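Local atomic coordinates of GDP-perosamine synthase (Caulobacter crescentus, PDB entry 3BN1), a protein that catalyses the pyridoxal phosphate-dependent transfer of an amino group from L-glutamate to GDP-4-keto-6-deoxy-D-mannose, making GDP-perosamine for the bacterial O-antigen. Residues M289-L294 with R317-P322; V105-R110 with E341-D346. All coordinates share one frame; numbering follows the deposited sequence.

Contact 1. Residues M289-L294 with R317-P322. With AKG (2-oxoglutaric acid), chain G.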
# COMPACT_ATOMS: atom_id res chain seq x y z
N MET A 289 15.12 15.32 12.10
CA MET A 289 15.87 14.81 13.22
C MET A 289 17.12 15.65 13.35
O MET A 289 17.73 15.96 12.31
CB MET A 289 16.36 13.42 12.84
CG MET A 289 15.18 12.52 12.58
SD MET A 289 15.08 11.24 13.77
CE MET A 289 15.68 9.98 12.62
N TYR A 290 17.47 15.96 14.60
CA TYR A 290 18.71 16.67 14.97
C TYR A 290 19.84 15.62 15.10
O TYR A 290 19.78 14.75 15.98
CB TYR A 290 18.48 17.50 16.23
CG TYR A 290 19.62 18.40 16.55
CD1 TYR A 290 20.77 17.90 17.25
CD2 TYR A 290 19.58 19.74 16.16
CE1 TYR A 290 21.84 18.75 17.58
CE2 TYR A 290 20.65 20.61 16.50
CZ TYR A 290 21.77 20.11 17.17
OH TYR A 290 22.78 21.02 17.45
N THR A 291 20.77 15.63 14.13
CA THR A 291 21.77 14.58 13.99
C THR A 291 23.20 15.04 14.29
O THR A 291 23.71 15.93 13.64
CB THR A 291 21.65 13.89 12.54
OG1 THR A 291 20.32 13.40 12.30
CG2 THR A 291 22.64 12.72 12.32
N VAL A 292 23.84 14.43 15.30
CA VAL A 292 25.23 14.77 15.60
C VAL A 292 26.10 13.57 15.18
O VAL A 292 25.57 12.47 14.94
CB VAL A 292 25.53 14.94 17.13
CG1 VAL A 292 24.89 16.17 17.76
CG2 VAL A 292 25.21 13.72 17.95
N ARG A 293 27.42 13.79 15.12
CA ARG A 293 28.37 12.72 14.87
C ARG A 293 29.22 12.81 16.12
O ARG A 293 29.63 13.90 16.58
CB ARG A 293 29.21 12.83 13.58
CG ARG A 293 28.28 12.95 12.37
CD ARG A 293 29.04 13.12 11.05
NE ARG A 293 30.00 12.06 10.89
CZ ARG A 293 30.91 11.95 9.92
NH1 ARG A 293 30.96 12.84 8.95
NH2 ARG A 293 31.78 10.93 9.93
N LEU A 294 29.33 11.65 16.73
CA LEU A 294 30.08 11.53 17.95
C LEU A 294 31.51 11.90 17.68
O LEU A 294 32.06 11.64 16.59
CB LEU A 294 29.97 10.10 18.51
CG LEU A 294 28.54 9.74 18.89
CD1 LEU A 294 28.68 8.76 20.01
CD2 LEU A 294 27.64 10.92 19.28
N ARG A 317 18.56 7.08 17.81
CA ARG A 317 18.71 5.94 16.90
C ARG A 317 19.93 6.24 16.05
O ARG A 317 20.38 7.38 15.92
CB ARG A 317 17.51 5.72 15.98
CG ARG A 317 17.40 6.91 15.14
CD ARG A 317 16.12 7.07 14.31
NE ARG A 317 16.15 6.25 13.10
CZ ARG A 317 15.08 6.01 12.33
NH1 ARG A 317 15.25 5.24 11.26
NH2 ARG A 317 13.87 6.53 12.63
N PRO A 318 20.45 5.18 15.48
CA PRO A 318 21.63 5.36 14.67
C PRO A 318 21.30 6.00 13.35
O PRO A 318 20.16 5.96 12.83
CB PRO A 318 22.13 3.94 14.46
CG PRO A 318 20.95 3.06 14.63
CD PRO A 318 19.84 3.85 15.27
N VAL A 319 22.33 6.63 12.80
CA VAL A 319 22.13 7.12 11.44
C VAL A 319 21.96 5.83 10.60
O VAL A 319 22.51 4.77 10.88
CB VAL A 319 23.35 7.95 11.01
CG1 VAL A 319 23.57 7.93 9.54
CG2 VAL A 319 23.10 9.40 11.50
N PHE A 320 21.18 5.91 9.55
CA PHE A 320 20.94 4.73 8.72
C PHE A 320 22.19 4.00 8.37
O PHE A 320 23.22 4.63 8.10
CB PHE A 320 20.42 5.22 7.38
CG PHE A 320 19.14 5.98 7.49
CD1 PHE A 320 18.00 5.31 7.87
CD2 PHE A 320 19.06 7.33 7.11
CE1 PHE A 320 16.79 5.95 7.98
CE2 PHE A 320 17.80 8.02 7.15
CZ PHE A 320 16.69 7.34 7.60
N HIS A 321 22.08 2.66 8.28
CA HIS A 321 23.25 1.87 7.90
C HIS A 321 23.37 2.02 6.42
O HIS A 321 22.36 1.86 5.73
CB HIS A 321 23.07 0.35 8.17
CG HIS A 321 22.85 0.02 9.60
ND1 HIS A 321 23.49 0.70 10.62
CD2 HIS A 321 22.01 -0.86 10.20
CE1 HIS A 321 23.05 0.25 11.79
NE2 HIS A 321 22.17 -0.71 11.56
N PRO A 322 24.59 2.23 5.92
CA PRO A 322 24.76 2.35 4.48
C PRO A 322 24.21 1.06 3.81
O PRO A 322 24.42 -0.05 4.31
CB PRO A 322 26.28 2.47 4.34
CG PRO A 322 26.73 3.20 5.56
CD PRO A 322 25.81 2.64 6.66
C1 AKG G . 12.29 5.41 10.20
O1 AKG G . 12.27 4.49 11.06
O2 AKG G . 12.94 6.47 10.39
C2 AKG G . 11.52 5.26 8.94
O5 AKG G . 11.44 6.19 8.17
C3 AKG G . 10.90 3.90 8.67
C4 AKG G . 10.00 3.95 7.45
C5 AKG G . 9.09 2.75 7.49
O3 AKG G . 8.30 2.59 6.51
O4 AKG G . 9.17 1.85 8.52
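Met289 bends at chi2 and chi3 (-114° and -105°), which lays its terminal methyl against Arg317, whose own chain kinks at chi3 (-79°) on the way to the bound 2-oxoglutarate. The two side chains cross at about a right angle: Met289 CE lies 3.4 Å from Arg317 CD and 3.8 Å from Arg317 NE, obliquely to the guanidinium. NH1 and NH2 of Arg317 converge on a single carboxylate oxygen of the ligand, with carboxylate carbon C1 at the edge of the guanidinium and in its plane. The bond from Arg317 NH1 to AKG O2 is 2.8 Å but weak; the modelled 2.4 Å from Arg317 NH2 to AKG O2 is too short for a normal hydrogen bond, so its geometry is doubtful. 2-Oxoglutarate is the keto product left when L-glutamate gives up its amino group, and Arg317 lines its pocket with Lys188, the residue inferred to carry pyridoxal phosphate. Arg233 and Gln215 of the second subunit also bond the ligand, so this pocket draws on both chains. Beside the methionine, Thr291 CG2 presses on Val319 CG2 at 3.5 Å, tighter than usual for carbon, while Thr291 OG1 makes a weak hydrogen bond to Asn349. Strand 347-350 runs between strands 290-294 and 317-318 in the antiparallel sheet, and the contact pairs residues on and just beside those two; helix 302-311 packs on Leu294 and Pro318.

Contact 2. Residues V105-R110 with E341-D346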
# COMPACT_ATOMS: atom_id res chain seq x y z
N VAL A 105 26.17 5.98 -4.49
CA VAL A 105 27.06 7.16 -4.45
C VAL A 105 27.25 7.62 -2.98
O VAL A 105 26.37 7.41 -2.11
CB VAL A 105 26.49 8.34 -5.30
CG1 VAL A 105 25.13 8.83 -4.73
CG2 VAL A 105 27.53 9.45 -5.38
N ASP A 106 28.42 8.19 -2.69
CA ASP A 106 28.80 8.61 -1.34
C ASP A 106 28.14 9.94 -1.10
O ASP A 106 27.63 10.55 -2.03
CB ASP A 106 30.31 8.84 -1.24
CG ASP A 106 30.86 8.46 0.09
OD1 ASP A 106 30.03 8.20 0.99
OD2 ASP A 106 32.09 8.41 0.25
N ASN A 107 28.12 10.37 0.16
CA ASN A 107 27.52 11.64 0.58
C ASN A 107 28.56 12.58 1.16
O ASN A 107 29.72 12.21 1.35
CB ASN A 107 26.52 11.43 1.72
CG ASN A 107 27.09 10.62 2.87
OD1 ASN A 107 27.14 9.41 2.77
ND2 ASN A 107 27.34 11.23 4.02
N ASP A 108 28.08 13.78 1.47
CA ASP A 108 28.88 14.83 2.07
C ASP A 108 29.02 14.48 3.54
O ASP A 108 28.05 14.04 4.20
CB ASP A 108 28.12 16.16 1.94
CG ASP A 108 28.90 17.37 2.51
OD1 ASP A 108 29.61 18.06 1.75
OD2 ASP A 108 28.75 17.68 3.70
N PRO A 109 30.22 14.70 4.06
CA PRO A 109 30.48 14.39 5.46
C PRO A 109 29.77 15.29 6.47
O PRO A 109 29.68 14.96 7.67
CB PRO A 109 31.99 14.59 5.57
CG PRO A 109 32.27 15.61 4.46
CD PRO A 109 31.44 15.11 3.34
N ARG A 110 29.30 16.43 5.96
CA ARG A 110 28.69 17.46 6.79
C ARG A 110 27.19 17.51 6.75
O ARG A 110 26.53 17.55 7.78
CB ARG A 110 29.27 18.81 6.41
CG ARG A 110 30.57 19.04 7.18
CD ARG A 110 31.12 20.50 7.08
NE ARG A 110 30.87 21.01 5.73
CZ ARG A 110 30.85 22.28 5.33
NH1 ARG A 110 31.15 23.30 6.16
NH2 ARG A 110 30.55 22.50 4.05
N GLU A 341 30.06 5.20 5.18
CA GLU A 341 30.44 4.25 6.23
C GLU A 341 30.77 4.93 7.54
O GLU A 341 30.31 4.49 8.61
CB GLU A 341 31.66 3.43 5.80
CG GLU A 341 31.33 2.39 4.71
CD GLU A 341 32.57 1.93 3.98
OE1 GLU A 341 33.70 2.15 4.47
OE2 GLU A 341 32.40 1.41 2.87
N ALA A 342 31.55 6.03 7.44
CA ALA A 342 31.96 6.84 8.62
C ALA A 342 30.72 7.43 9.32
O ALA A 342 30.56 7.36 10.55
CB ALA A 342 32.91 8.03 8.17
N CYS A 343 29.82 7.98 8.52
CA CYS A 343 28.61 8.58 9.08
C CYS A 343 27.75 7.54 9.76
O CYS A 343 27.21 7.80 10.83
CB CYS A 343 27.79 9.31 8.05
SG CYS A 343 28.62 10.81 7.42
N GLY A 344 27.67 6.37 9.14
CA GLY A 344 26.90 5.27 9.72
C GLY A 344 27.47 4.83 11.05
O GLY A 344 26.74 4.37 11.94
N VAL A 345 28.79 4.88 11.17
CA VAL A 345 29.47 4.49 12.39
C VAL A 345 29.24 5.47 13.55
O VAL A 345 28.86 5.10 14.67
CB VAL A 345 30.98 4.42 12.11
CG1 VAL A 345 31.80 4.39 13.42
CG2 VAL A 345 31.26 3.21 11.26
N ASP A 346 29.44 6.76 13.28
CA ASP A 346 29.37 7.75 14.34
C ASP A 346 28.09 8.61 14.44
O ASP A 346 27.95 9.42 15.36
CB ASP A 346 30.70 8.59 14.33
CG ASP A 346 30.76 9.62 13.21
OD1 ASP A 346 29.72 9.93 12.62
OD2 ASP A 346 31.87 10.13 12.90
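The loop that leaves strand 101-105, outermost within this chain in the seven-stranded mixed sheet, rests on helix 338-346, with Asn107 meeting Cys343. ND2 of Asn107 reaches SG of Cys343 at 3.7 Å, a weak N-H...S hydrogen bond with an angle of 145° at the hydrogen. The same nitrogen gives a shorter bond, Asn107 ND2 to Asp108 O at 2.9 Å, approaching from well above the carbonyl plane; the two acceptors would tend to limit the rotation of the amide. A chi1 of 51° sets Asn107 CG between its backbone N and carbonyl carbon, placing the amide where ND2 can reach the carbonyl of Asp108. Within the loop Asp108 forms an Asx turn: its OD2 accepts from the backbone N of Arg110 at 2.6 Å, met from above the carboxylate plane, and also from that of Thr111. Pro109 adds a looser contact, its carbonyl O lying 4.3 Å from Cys343 SG. The Asp106 carboxylate accepts from the backbone N of Ile339 through OD2 and of Ala340 through OD1, near the start of the same helix, and OD1 takes a weak bond from Asn107 N. Farther along, Gly344 O is held by Arg302.

The centres of contact 1 and contact 2 lie about 10 Å apart. Along the sequence 105-110 comes first, then 289-294, 317-322 and 341-346, so both segments of contact 1 fall between the two halves of contact 2. Arg293 couples them: its NE forms a salt bridge with Asp346 OD1 at 2.7 Å, and its NH1 probably bonds Pro109 O, giving one side chain a partner on each segment of contact 2. Helix 338-346 leads directly into strand 347-350, which lies between the two strands of contact 1. Through Arg293 and helix 338-346, the loop after strand 101-105 of the larger sheet meets the small antiparallel sheet that supplies Arg317 to the 2-oxoglutarate pocket.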